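Local atomic coordinates of adenosylmethionine-8-amino-7-oxononanoate aminotransferase (Methanocaldococcus jannaschii, PDB entry 6ZHK), a protein that probably transfers the amino group of S-adenosylmethionine to 8-amino-7-oxononanoate, with pyridoxal 5'-phosphate as cofactor, in the synthesis of biotin. Residues K103-I108 and L310-T315; K111-V116 and D295-G300; F117-G122 and V126-K131; K131-Y136 and I264-E269; V231-G236 and E252-A257. All coordinates share one frame; numbering follows the deposited sequence. Where two conformers were deposited one is given.

Contact 1: K103-I108 and L310-T315; sequences KKLVDI and LAATLT. With MG (magnesium ion), chain C.
Leu105 on helix 96-108 faces Ala312 and Leu314 of strand 311-315, where the helix packs on the central mixed sheet of a class-III aminotransferase. The touch is light and wholly apolar in its side chains. CD1 of Leu105 reaches to 4.5 Å from CB of Ala312, and the short alanine leaves room at this place for the larger leucine. Two residues further along the strand, and therefore on the same face, Leu314 lays its methyl CD2 against the backbone, 4.0 Å from the carbonyl O of Leu105. Its CG stands opposite the carbonyl carbon across the CA-CB bond, but at chi1 -91° it is turned some 30° off the staggered position. The Leu105 oxygen that this methyl lies against is a polar atom satisfied elsewhere, by a hydrogen bond with the hydroxyl of Thr109.

Behind this first layer the last turn of the helix is tied down by a metal. The carbonyl O of Val106 binds the magnesium ion at 2.2 Å and a water lies 2.1 Å from the same ion, while Thr109, Pro110 and Leu113 supply the other ligands. Aliphatic Val106 suits the site because the ligand is its main chain, leaving the side chain to pack on Val116 and on Tyr20 of the second subunit. On the side of the helix turned from the strand, one turn apart, a salt bridge spans Lys103 and Asp107: NZ of Lys103 meets OD2 of Asp107 at 3.0 Å, on the syn lone pair of that oxygen.

Contact 2: K111-V116 and D295-G300; sequences KHLTKV and DILCLG. With MG (magnesium ion), chain C.
The magnesium site at the end of helix 96-108 includes Leu113, whose side chain packs on Leu297 and Asp295 while its main chain serves the metal. Leu113 O binds the magnesium ion at 2.2 Å, and the water on the ion also gives a long, weak hydrogen bond to the carbonyl O of Lys111. Facing away from the ion, the two methyls of Leu113 divide the work. CD1 lies 3.7 Å from CB of Leu297, the two leucine side chains crossing at about a right angle, and CD2 rests 3.6 Å from the backbone O of Asp295. Leu297 has its CG anti to the backbone N (chi1 174°), and from there its CD2 also comes within 3.9 Å of Leu113 CD1. Over one face of the His112 ring sits Leu113 CG, 3.6 Å above the plane and offset toward the rim, while NE2 of His112 is hydrogen-bonded to the carbonyl O of Pro294. An alanine in place of Leu113 would keep the carbonyl ligand but lack both methyls, which would probably open a gap between this loop and strand 296-299 and leave the His112 ring freer to turn.

The CB of Asp295 points away from Leu113, and its OD2 accepts a hydrogen bond from the backbone N of Phe265 on the next strand. Strand 311-315 runs between strands 115-119 and 296-299 in the sheet, and a classic beta bulge sets both Thr114 and Lys115 opposite its Thr315. Leu113 thus reaches over the end of strand 311-315, above Thr315, to strand 296-299.

Contact 3: F117-G122 and V126-K131; sequences FYSEDG and VEIAIK
Strand 117-119 and the helical segment 126-131 run roughly antiparallel, 142° between their directions and their axes 9.7 Å apart, as the chain turns back from strand 115-119 into helix 122-140. Gly122 opens that helix, and its O accepts the N-H of Val126 at 3.0 Å, the first-turn bond, with an N-H...O angle of 154°. CG2 of Val126 lies 3.5 Å from the same O of Gly122.

Ile128 carries the side-chain contact. Its CG1 is anti to the carbonyl carbon (chi1 -72°), which sends the terminal methyl CD1 toward the strand. There CD1 meets CB of Ser119 at 3.7 Å and CD1 of the Phe117 ring at 3.8 Å, lying obliquely to that ring. The other branch, CG2, comes to 4.1 Å from Phe117 CD1. Small Ser119 lets the methyl in close, while Phe117 supplies bulk where it also meets Trp22 of the second subunit edge-to-face.

The alternation of the strand sends Tyr118 to the other side, where its OH hydrogen-bonds Ser98 O of helix 96-108. At the turn, the carboxylate of Glu124 takes bonds from the backbone N atoms of Glu120 and Asp121. The polar main-chain bond at Gly122 and the apolar packing of Ile128 further along the helix thus join helix and strand beside Gly122, which with Ala123 is predicted to bind pyridoxal 5'-phosphate.

Contact 4: K131-Y136 and I264-E269; sequences KMAYQY and IFILDE
Ile264 pushes its terminal methyl into the notch between Ala133 and Tyr136, packing helix 122-140 against the central sheet in the alpha/beta fold of this aminotransferase family. The methyl CD1 lies 3.6 Å from CA of Ala133 and just as near, 3.6 Å, to CD2 of the Tyr136 ring. Such closeness to a helix backbone is possible because Ala133 has only a single methyl to get past. The second branch of the isoleucine is used too: its CG2 stands 4.0 Å from Ala133 CB. With CG1 of Ile264 anti to the carbonyl carbon (chi1 -82°), both branches face the helix.

Tyr136, three residues after Ala133, has its CG anti to the backbone N (chi1 168°), and the ring crosses the Ile264 side chain at a slant, the methyl meeting it obliquely. The ring's polar end lies beyond the apolar patch, where OH hydrogen-bonds a carboxylate oxygen of Glu318. An amphipathic tyrosine therefore serves both the oily interior and a polar partner.

Further along the strand, Asp268 is predicted to bind pyridoxal 5'-phosphate and bonds His156 ND1 through OD2, well away from the residues that touch the helix here. Met132, beside Ala133 on the helix, packs on Ile296 of the sheet and on Trp22 of the second subunit. Ile266, two residues on from Ile264 and on the same face, completes the contact with CD1 at 4.3 Å from CB of Ala133.

Contact 5: V231-G236 and E252-A257; sequences VILEGG and EGVAKA
A beta-alpha-beta crossover is built from strand 228-234, helix 250-261 and strand 265-268, and here Val254 of its helix packs on Val231 and Leu233 of its first strand. One branch of the valine does most of the touching. CG1 of Val254 lies 3.8 Å from CG1 of Val231, where the two side chains cross at a slant, and 3.9 Å from CD1 of Leu233. Leucine and valine meet tip to tip, and Leu233 CD1 is also 4.1 Å from the second methyl, CG2, of Val254. The first torsion of Val254 (chi1 168°, CG1 anti to the backbone N) presents both methyls to the strand. The contact is wholly aliphatic, as suits three buried residues between a helix and a sheet. A beta-branched residue is at home in the strand at Val231, and the longer Leu233 spans the distance to the helix.

Beyond the strand the chain bends sharply. Gly235 centres an inverse gamma turn, closed by the N of Gly236 on the O of Glu234 at 2.8 Å. Gly236 has phi 99°, where a CB would be jammed against the preceding carbonyl O, so a glycine is called for.

The alternate strand residue Ile232 points away from this helix, to the face of the sheet where helix 122-140 lies. On the near face Val254 also packs on Leu214, Met217 and Ile221 of helix 211-224, while Phe265 of the adjacent strand touches Val231, Leu233 and Ala255.

All five contacts are buried and reach one mixed sheet, yet they differ in layer. Contacts 1 and 2 lie toward strand 115-119, outermost in this chain, share the magnesium ion and its water, and combine apolar packing with carbonyl ligands. Contacts 3 and 4 use successive parts of helix 122-140, sharing Lys131; the first adds a helix-start hydrogen bond near the predicted cofactor site, the second is purely apolar. Contact 5, also purely apolar, packs a helix on the opposite face. Contacts 1 to 4 all border the second subunit, whereas contact 5 touches no other chain. Neighbouring strands join the set: Leu314 bonds Leu297, and Ile266 bonds Val231, through their backbones.

Contact 1: K103-I108 and L310-T315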
# COMPACT_ATOMS: atom_id res chain seq x y z
N LYS A 103 -11.87 -5.37 16.89
CA LYS A 103 -12.26 -5.21 18.29
C LYS A 103 -11.02 -5.10 19.18
O LYS A 103 -10.97 -4.29 20.09
CB LYS A 103 -13.15 -6.38 18.70
CG LYS A 103 -13.51 -6.39 20.20
CD LYS A 103 -14.68 -7.34 20.50
CE LYS A 103 -14.92 -7.57 21.98
NZ LYS A 103 -14.72 -6.34 22.76
N LYS A 104 -10.00 -5.92 18.94
CA LYS A 104 -8.82 -5.83 19.79
C LYS A 104 -8.15 -4.46 19.67
O LYS A 104 -7.68 -3.90 20.65
CB LYS A 104 -7.78 -6.89 19.41
CG LYS A 104 -8.12 -8.35 19.71
CD LYS A 104 -8.40 -8.71 21.16
CE LYS A 104 -8.24 -10.21 21.39
NZ LYS A 104 -9.05 -10.63 22.55
N LEU A 105 -8.04 -3.94 18.43
CA LEU A 105 -7.40 -2.65 18.19
C LEU A 105 -8.16 -1.52 18.87
O LEU A 105 -7.53 -0.66 19.46
CB LEU A 105 -7.29 -2.38 16.68
CG LEU A 105 -6.20 -3.21 15.99
CD1 LEU A 105 -6.28 -3.08 14.47
CD2 LEU A 105 -4.80 -2.90 16.50
N VAL A 106 -9.51 -1.53 18.82
CA VAL A 106 -10.31 -0.50 19.46
C VAL A 106 -10.07 -0.57 20.97
O VAL A 106 -9.88 0.49 21.61
CB VAL A 106 -11.80 -0.63 19.02
CG1 VAL A 106 -12.77 0.17 19.90
CG2 VAL A 106 -11.98 -0.21 17.53
N ASP A 107 -10.08 -1.82 21.48
CA ASP A 107 -9.94 -2.06 22.93
C ASP A 107 -8.57 -1.65 23.45
O ASP A 107 -8.48 -1.21 24.58
CB ASP A 107 -10.29 -3.51 23.33
CG ASP A 107 -11.77 -3.81 23.22
OD1 ASP A 107 -12.60 -2.81 23.08
OD2 ASP A 107 -12.10 -5.01 23.21
N ILE A 108 -7.48 -1.83 22.69
CA ILE A 108 -6.19 -1.46 23.26
C ILE A 108 -5.81 -0.01 23.01
O ILE A 108 -4.80 0.42 23.53
CB ILE A 108 -5.03 -2.33 22.77
CG1 ILE A 108 -4.95 -2.29 21.25
CG2 ILE A 108 -5.11 -3.74 23.34
CD1 ILE A 108 -3.74 -3.01 20.75
N LEU A 310 0.48 -4.88 7.22
CA LEU A 310 -0.84 -4.38 7.60
C LEU A 310 -0.74 -2.96 8.16
O LEU A 310 0.20 -2.64 8.87
CB LEU A 310 -1.48 -5.31 8.63
CG LEU A 310 -2.93 -4.98 8.98
CD1 LEU A 310 -3.82 -5.12 7.73
CD2 LEU A 310 -3.41 -5.94 10.07
N ALA A 311 -1.72 -2.12 7.81
CA ALA A 311 -1.81 -0.84 8.48
C ALA A 311 -3.27 -0.58 8.86
O ALA A 311 -4.18 -1.29 8.43
CB ALA A 311 -1.21 0.22 7.63
N ALA A 312 -3.47 0.39 9.77
CA ALA A 312 -4.83 0.77 10.16
C ALA A 312 -4.92 2.26 10.44
O ALA A 312 -3.95 2.89 10.92
CB ALA A 312 -5.18 0.00 11.44
N THR A 313 -6.08 2.85 10.13
CA THR A 313 -6.34 4.22 10.51
C THR A 313 -7.53 4.19 11.47
O THR A 313 -8.61 3.74 11.11
CB THR A 313 -6.72 5.03 9.25
OG1 THR A 313 -5.67 4.86 8.28
CG2 THR A 313 -6.93 6.50 9.56
N LEU A 314 -7.32 4.60 12.71
CA LEU A 314 -8.40 4.57 13.67
C LEU A 314 -8.95 6.00 13.86
O LEU A 314 -8.18 6.95 13.93
CB LEU A 314 -7.81 4.06 15.00
CG LEU A 314 -7.90 2.56 15.17
CD1 LEU A 314 -6.97 1.80 14.20
CD2 LEU A 314 -7.82 2.12 16.63
N THR A 315 -10.28 6.13 14.03
CA THR A 315 -10.91 7.44 14.19
C THR A 315 -11.97 7.38 15.31
O THR A 315 -12.30 6.30 15.84
CB THR A 315 -11.61 7.93 12.90
OG1 THR A 315 -12.83 7.20 12.77
CG2 THR A 315 -10.85 7.61 11.63
MG MG C . -9.87 2.69 21.36
O HOH W 1 -11.69 2.42 22.42

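Contact 2: K111-V116 and D295-G300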
# COMPACT_ATOMS: atom_id res chain seq x y z
N LYS A 111 -9.75 5.41 24.44
CA LYS A 111 -11.15 5.08 24.41
C LYS A 111 -11.93 5.89 23.39
O LYS A 111 -13.00 5.44 23.03
CB LYS A 111 -11.80 5.17 25.79
CG LYS A 111 -11.77 3.83 26.53
CD LYS A 111 -10.37 3.39 26.95
CE LYS A 111 -9.89 2.09 26.30
NZ LYS A 111 -8.41 2.01 26.13
N HIS A 112 -11.42 7.06 22.96
CA HIS A 112 -12.19 7.84 22.00
C HIS A 112 -11.95 7.29 20.59
O HIS A 112 -12.61 7.76 19.67
CB HIS A 112 -11.83 9.33 22.02
CG HIS A 112 -10.40 9.59 21.73
ND1 HIS A 112 -9.41 9.32 22.65
CD2 HIS A 112 -9.77 10.08 20.63
CE1 HIS A 112 -8.23 9.60 22.13
NE2 HIS A 112 -8.42 10.07 20.89
N LEU A 113 -11.03 6.34 20.45
CA LEU A 113 -10.78 5.79 19.10
C LEU A 113 -11.47 4.43 19.02
O LEU A 113 -11.08 3.44 19.68
CB LEU A 113 -9.27 5.66 18.83
CG LEU A 113 -8.46 6.96 18.91
CD1 LEU A 113 -6.94 6.72 18.94
CD2 LEU A 113 -8.77 7.88 17.72
N THR A 114 -12.52 4.43 18.18
CA THR A 114 -13.58 3.44 18.22
C THR A 114 -13.82 2.81 16.85
O THR A 114 -14.70 1.94 16.72
CB THR A 114 -14.88 4.09 18.69
OG1 THR A 114 -15.05 5.29 17.93
CG2 THR A 114 -14.84 4.47 20.15
N LYS A 115 -13.13 3.28 15.81
CA LYS A 115 -13.44 2.73 14.48
C LYS A 115 -12.12 2.42 13.78
O LYS A 115 -11.13 3.11 14.04
CB LYS A 115 -14.20 3.75 13.64
CG LYS A 115 -15.64 4.02 14.16
CD LYS A 115 -16.51 2.80 13.99
CE LYS A 115 -17.96 3.02 14.40
NZ LYS A 115 -18.14 2.82 15.85
N VAL A 116 -12.11 1.40 12.91
CA VAL A 116 -10.87 0.89 12.33
C VAL A 116 -11.08 0.80 10.81
O VAL A 116 -12.05 0.16 10.39
CB VAL A 116 -10.54 -0.54 12.87
CG1 VAL A 116 -9.42 -1.18 12.05
CG2 VAL A 116 -10.12 -0.46 14.32
N ASP A 295 -7.63 12.78 16.93
CA ASP A 295 -8.88 12.40 16.31
C ASP A 295 -8.69 11.21 15.40
O ASP A 295 -9.60 10.39 15.25
CB ASP A 295 -9.41 13.55 15.46
CG ASP A 295 -9.66 14.75 16.34
OD1 ASP A 295 -10.67 14.69 17.09
OD2 ASP A 295 -8.80 15.67 16.34
N ILE A 296 -7.51 11.09 14.84
CA ILE A 296 -7.22 9.98 13.95
C ILE A 296 -5.80 9.51 14.28
O ILE A 296 -4.92 10.32 14.44
CB ILE A 296 -7.29 10.40 12.47
CG1 ILE A 296 -8.60 11.10 12.10
CG2 ILE A 296 -6.99 9.23 11.55
CD1 ILE A 296 -8.72 11.34 10.57
N LEU A 297 -5.62 8.20 14.41
CA LEU A 297 -4.38 7.51 14.76
C LEU A 297 -4.03 6.59 13.59
O LEU A 297 -4.85 5.75 13.24
CB LEU A 297 -4.63 6.67 16.03
CG LEU A 297 -3.44 5.76 16.44
CD1 LEU A 297 -2.23 6.65 16.79
CD2 LEU A 297 -3.83 4.86 17.61
N CYS A 298 -2.78 6.68 13.07
CA CYS A 298 -2.33 5.80 12.01
C CYS A 298 -1.35 4.78 12.59
O CYS A 298 -0.47 5.15 13.34
CB CYS A 298 -1.62 6.58 10.92
SG CYS A 298 -2.76 7.81 10.22
N LEU A 299 -1.52 3.49 12.25
CA LEU A 299 -0.68 2.38 12.73
C LEU A 299 -0.18 1.55 11.54
O LEU A 299 -0.77 1.55 10.47
CB LEU A 299 -1.51 1.47 13.62
CG LEU A 299 -2.16 2.16 14.83
CD1 LEU A 299 -3.03 1.19 15.61
CD2 LEU A 299 -1.06 2.73 15.72
N GLY A 300 0.93 0.85 11.74
CA GLY A 300 1.50 0.04 10.67
C GLY A 300 2.73 -0.69 11.26
O GLY A 300 2.85 -0.84 12.47
MG MG C . -9.87 2.69 21.36
O HOH W 1 -11.69 2.42 22.42

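Contact 3: F117-G122 and V126-K131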
# COMPACT_ATOMS: atom_id res chain seq x y z
N PHE A 117 -10.21 1.47 10.04
CA PHE A 117 -10.22 1.34 8.59
C PHE A 117 -8.87 0.74 8.22
O PHE A 117 -7.83 1.37 8.45
CB PHE A 117 -10.37 2.74 7.95
CG PHE A 117 -10.71 2.67 6.49
CD1 PHE A 117 -9.76 2.27 5.56
CD2 PHE A 117 -11.99 2.95 6.08
CE1 PHE A 117 -10.11 2.11 4.21
CE2 PHE A 117 -12.35 2.83 4.74
CZ PHE A 117 -11.42 2.37 3.83
N TYR A 118 -8.86 -0.42 7.55
CA TYR A 118 -7.61 -1.13 7.31
C TYR A 118 -7.00 -0.75 5.97
O TYR A 118 -7.70 -0.39 5.04
CB TYR A 118 -7.88 -2.63 7.17
CG TYR A 118 -8.24 -3.31 8.50
CD1 TYR A 118 -7.27 -3.45 9.49
CD2 TYR A 118 -9.51 -3.85 8.72
CE1 TYR A 118 -7.58 -4.12 10.68
CE2 TYR A 118 -9.82 -4.53 9.89
CZ TYR A 118 -8.86 -4.63 10.88
OH TYR A 118 -9.11 -5.30 12.05
N SER A 119 -5.67 -0.90 5.87
CA SER A 119 -4.93 -0.76 4.63
C SER A 119 -3.66 -1.61 4.78
O SER A 119 -3.54 -2.37 5.75
CB SER A 119 -4.60 0.70 4.32
OG SER A 119 -3.83 1.31 5.33
N GLU A 120 -2.71 -1.47 3.84
CA GLU A 120 -1.54 -2.34 3.85
C GLU A 120 -0.30 -1.65 4.40
O GLU A 120 0.44 -2.30 5.09
CB GLU A 120 -1.22 -2.87 2.45
CG GLU A 120 -2.18 -3.97 2.04
CD GLU A 120 -3.60 -3.52 1.76
OE1 GLU A 120 -3.77 -2.57 0.92
OE2 GLU A 120 -4.52 -4.07 2.43
N ASP A 121 -0.11 -0.34 4.17
CA ASP A 121 1.16 0.32 4.49
C ASP A 121 0.83 1.60 5.25
O ASP A 121 -0.24 2.18 5.03
CB ASP A 121 1.92 0.73 3.22
CG ASP A 121 2.33 -0.49 2.42
OD1 ASP A 121 2.61 -1.54 3.05
OD2 ASP A 121 2.37 -0.42 1.15
N GLY A 122 1.77 2.03 6.10
CA GLY A 122 1.60 3.24 6.90
C GLY A 122 1.37 4.48 6.01
O GLY A 122 0.60 5.37 6.38
N VAL A 126 -1.94 6.98 6.29
CA VAL A 126 -1.89 8.45 6.37
C VAL A 126 -2.70 9.08 5.21
O VAL A 126 -3.44 10.02 5.40
CB VAL A 126 -0.41 8.87 6.36
CG1 VAL A 126 -0.26 10.32 5.96
CG2 VAL A 126 0.25 8.60 7.70
N GLU A 127 -2.65 8.51 3.99
CA GLU A 127 -3.45 9.03 2.88
C GLU A 127 -4.94 8.91 3.21
O GLU A 127 -5.75 9.77 2.89
CB GLU A 127 -3.20 8.19 1.62
CG GLU A 127 -1.78 8.32 1.06
CD GLU A 127 -1.62 9.24 -0.14
OE1 GLU A 127 -2.66 9.78 -0.60
OE2 GLU A 127 -0.45 9.42 -0.60
N ILE A 128 -5.31 7.86 3.93
CA ILE A 128 -6.69 7.65 4.28
C ILE A 128 -7.09 8.64 5.36
O ILE A 128 -8.21 9.21 5.30
CB ILE A 128 -6.91 6.19 4.74
CG1 ILE A 128 -6.80 5.25 3.53
CG2 ILE A 128 -8.25 6.03 5.47
CD1 ILE A 128 -6.59 3.75 3.97
N ALA A 129 -6.19 8.85 6.33
CA ALA A 129 -6.43 9.85 7.36
C ALA A 129 -6.63 11.22 6.70
O ALA A 129 -7.51 11.99 7.08
CB ALA A 129 -5.27 9.89 8.36
N ILE A 130 -5.76 11.57 5.76
CA ILE A 130 -5.87 12.86 5.06
C ILE A 130 -7.27 12.97 4.45
O ILE A 130 -7.90 14.02 4.55
CB ILE A 130 -4.73 13.00 4.00
CG1 ILE A 130 -3.39 13.34 4.67
CG2 ILE A 130 -5.06 13.98 2.86
CD1 ILE A 130 -2.20 13.17 3.67
N LYS A 131 -7.71 11.93 3.73
CA LYS A 131 -8.93 11.99 2.96
C LYS A 131 -10.13 12.04 3.88
O LYS A 131 -11.07 12.78 3.62
CB LYS A 131 -9.04 10.87 1.92
CG LYS A 131 -7.94 10.90 0.85
CD LYS A 131 -8.07 9.73 -0.09
CE LYS A 131 -9.49 9.47 -0.60
NZ LYS A 131 -9.50 8.39 -1.63

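Contact 4: K131-Y136 and I264-E269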
# COMPACT_ATOMS: atom_id res chain seq x y z
N LYS A 131 -7.71 11.93 3.73
CA LYS A 131 -8.93 11.99 2.96
C LYS A 131 -10.13 12.04 3.88
O LYS A 131 -11.07 12.78 3.62
CB LYS A 131 -9.04 10.87 1.92
CG LYS A 131 -7.94 10.90 0.85
CD LYS A 131 -8.07 9.73 -0.09
CE LYS A 131 -9.49 9.47 -0.60
NZ LYS A 131 -9.50 8.39 -1.63
N MET A 132 -10.07 11.32 5.01
CA MET A 132 -11.16 11.34 5.97
C MET A 132 -11.29 12.75 6.53
O MET A 132 -12.41 13.23 6.65
CB MET A 132 -10.82 10.36 7.13
CG MET A 132 -11.00 8.91 6.73
SD MET A 132 -10.41 7.95 8.13
CE MET A 132 -10.98 6.31 7.68
N ALA A 133 -10.15 13.38 6.88
CA ALA A 133 -10.15 14.69 7.54
C ALA A 133 -10.71 15.71 6.55
O ALA A 133 -11.63 16.43 6.86
CB ALA A 133 -8.76 15.08 8.02
N TYR A 134 -10.25 15.61 5.28
CA TYR A 134 -10.66 16.55 4.25
C TYR A 134 -12.17 16.42 4.04
O TYR A 134 -12.92 17.44 4.00
CB TYR A 134 -9.89 16.32 2.94
CG TYR A 134 -10.35 17.32 1.88
CD1 TYR A 134 -9.86 18.62 1.88
CD2 TYR A 134 -11.33 16.99 0.93
CE1 TYR A 134 -10.30 19.57 0.95
CE2 TYR A 134 -11.80 17.93 0.04
CZ TYR A 134 -11.28 19.21 0.04
OH TYR A 134 -11.74 20.15 -0.85
N GLN A 135 -12.60 15.17 3.83
CA GLN A 135 -14.00 14.96 3.46
C GLN A 135 -14.92 15.16 4.66
O GLN A 135 -16.05 15.63 4.49
CB GLN A 135 -14.21 13.65 2.72
CG GLN A 135 -15.67 13.49 2.29
CD GLN A 135 -15.80 12.35 1.33
OE1 GLN A 135 -14.94 11.47 1.25
NE2 GLN A 135 -16.98 12.27 0.72
N TYR A 136 -14.41 14.90 5.87
CA TYR A 136 -15.21 15.22 7.06
C TYR A 136 -15.72 16.67 6.97
O TYR A 136 -16.91 16.94 7.19
CB TYR A 136 -14.36 15.07 8.31
CG TYR A 136 -14.95 15.62 9.59
CD1 TYR A 136 -15.93 14.93 10.31
CD2 TYR A 136 -14.51 16.83 10.08
CE1 TYR A 136 -16.42 15.42 11.54
CE2 TYR A 136 -15.00 17.33 11.30
CZ TYR A 136 -15.98 16.65 11.99
OH TYR A 136 -16.42 17.14 13.21
N ILE A 264 -8.92 18.93 13.15
CA ILE A 264 -8.60 17.50 13.32
C ILE A 264 -7.09 17.33 13.55
O ILE A 264 -6.24 17.93 12.85
CB ILE A 264 -9.06 16.66 12.09
CG1 ILE A 264 -10.55 16.32 12.21
CG2 ILE A 264 -8.25 15.37 11.99
CD1 ILE A 264 -11.12 15.79 10.88
N PHE A 265 -6.75 16.47 14.54
CA PHE A 265 -5.35 16.17 14.81
C PHE A 265 -5.11 14.71 14.45
O PHE A 265 -5.79 13.82 14.97
CB PHE A 265 -5.01 16.42 16.30
CG PHE A 265 -3.57 16.11 16.67
CD1 PHE A 265 -2.52 16.37 15.78
CD2 PHE A 265 -3.24 15.57 17.91
CE1 PHE A 265 -1.20 16.09 16.11
CE2 PHE A 265 -1.91 15.27 18.24
CZ PHE A 265 -0.90 15.54 17.35
N ILE A 266 -4.16 14.47 13.50
CA ILE A 266 -3.82 13.14 13.08
C ILE A 266 -2.48 12.79 13.69
O ILE A 266 -1.54 13.53 13.51
CB ILE A 266 -3.70 13.12 11.53
CG1 ILE A 266 -5.02 13.60 10.92
CG2 ILE A 266 -3.27 11.71 11.13
CD1 ILE A 266 -4.98 13.49 9.34
N LEU A 267 -2.40 11.65 14.40
CA LEU A 267 -1.09 11.25 14.92
C LEU A 267 -0.66 10.01 14.15
O LEU A 267 -1.38 8.99 14.09
CB LEU A 267 -1.18 10.96 16.42
CG LEU A 267 0.14 10.86 17.18
CD1 LEU A 267 0.78 12.24 17.24
CD2 LEU A 267 -0.10 10.31 18.61
N ASP A 268 0.54 10.11 13.55
CA ASP A 268 1.08 9.00 12.80
C ASP A 268 1.97 8.15 13.73
O ASP A 268 3.11 8.51 13.98
CB ASP A 268 1.87 9.53 11.60
CG ASP A 268 2.59 8.43 10.84
OD1 ASP A 268 2.53 7.27 11.29
OD2 ASP A 268 3.12 8.76 9.75
N GLU A 269 1.44 7.02 14.22
CA GLU A 269 2.23 6.12 15.07
C GLU A 269 2.64 4.88 14.27
O GLU A 269 2.77 3.79 14.79
CB GLU A 269 1.43 5.79 16.33
CG GLU A 269 1.32 6.99 17.28
CD GLU A 269 1.39 6.59 18.75
OE1 GLU A 269 2.37 5.85 19.13
OE2 GLU A 269 0.46 6.97 19.52

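Contact 5: V231-G236 and E252-A257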
# COMPACT_ATOMS: atom_id res chain seq x y z
N VAL A 231 -3.91 18.92 11.36
CA VAL A 231 -2.54 19.01 11.82
C VAL A 231 -2.09 17.55 11.94
O VAL A 231 -2.86 16.73 12.39
CB VAL A 231 -2.44 19.73 13.18
CG1 VAL A 231 -1.05 19.45 13.79
CG2 VAL A 231 -2.74 21.23 13.04
N ILE A 232 -0.94 17.19 11.38
CA ILE A 232 -0.45 15.82 11.44
C ILE A 232 0.99 15.87 11.94
O ILE A 232 1.75 16.78 11.52
CB ILE A 232 -0.59 15.08 10.10
CG1 ILE A 232 -0.02 13.66 10.25
CG2 ILE A 232 0.12 15.85 9.01
CD1 ILE A 232 -0.23 12.77 9.00
N LEU A 233 1.30 14.99 12.90
CA LEU A 233 2.63 14.86 13.49
C LEU A 233 2.92 13.38 13.66
O LEU A 233 1.98 12.58 13.79
CB LEU A 233 2.61 15.49 14.92
CG LEU A 233 2.38 17.01 14.94
CD1 LEU A 233 2.36 17.55 16.38
CD2 LEU A 233 3.50 17.68 14.16
N GLU A 234 4.21 13.04 13.80
CA GLU A 234 4.61 11.69 14.21
C GLU A 234 4.40 11.48 15.73
O GLU A 234 4.28 12.45 16.47
CB GLU A 234 6.09 11.50 13.84
CG GLU A 234 6.29 11.36 12.31
CD GLU A 234 7.74 11.38 11.86
OE1 GLU A 234 8.40 10.37 12.06
OE2 GLU A 234 8.25 12.46 11.44
N GLY A 235 4.46 10.23 16.21
CA GLY A 235 4.10 9.88 17.58
C GLY A 235 5.26 10.11 18.57
O GLY A 235 5.72 9.20 19.26
N GLY A 236 5.73 11.35 18.66
CA GLY A 236 6.57 11.69 19.80
C GLY A 236 8.04 11.64 19.43
O GLY A 236 8.90 12.06 20.23
N GLU A 252 1.05 17.29 23.44
CA GLU A 252 -0.09 17.68 24.26
C GLU A 252 -0.54 19.11 23.96
O GLU A 252 -1.71 19.34 23.89
CB GLU A 252 0.21 17.54 25.77
CG GLU A 252 0.52 16.11 26.18
CD GLU A 252 1.98 15.65 26.18
OE1 GLU A 252 2.80 16.08 25.32
OE2 GLU A 252 2.30 14.82 27.02
N GLY A 253 0.38 20.07 23.84
CA GLY A 253 -0.02 21.44 23.57
C GLY A 253 -0.61 21.58 22.16
O GLY A 253 -1.57 22.33 21.94
N VAL A 254 -0.06 20.83 21.20
CA VAL A 254 -0.64 20.89 19.85
C VAL A 254 -2.06 20.31 19.87
O VAL A 254 -3.00 20.89 19.35
CB VAL A 254 0.25 20.17 18.83
CG1 VAL A 254 -0.49 19.97 17.51
CG2 VAL A 254 1.59 20.86 18.62
N ALA A 255 -2.22 19.15 20.48
CA ALA A 255 -3.55 18.56 20.58
C ALA A 255 -4.53 19.53 21.23
O ALA A 255 -5.69 19.61 20.83
CB ALA A 255 -3.45 17.25 21.33
N LYS A 256 -4.09 20.23 22.28
CA LYS A 256 -5.04 21.09 22.97
C LYS A 256 -5.41 22.23 22.02
O LYS A 256 -6.57 22.61 21.95
CB LYS A 256 -4.37 21.63 24.24
CG LYS A 256 -5.12 22.71 25.02
CD LYS A 256 -4.32 23.02 26.29
CE LYS A 256 -5.03 23.78 27.40
NZ LYS A 256 -5.17 25.21 27.07
N ALA A 257 -4.42 22.75 21.29
CA ALA A 257 -4.65 23.82 20.33
C ALA A 257 -5.60 23.35 19.22
O ALA A 257 -6.48 24.11 18.81
CB ALA A 257 -3.33 24.31 19.78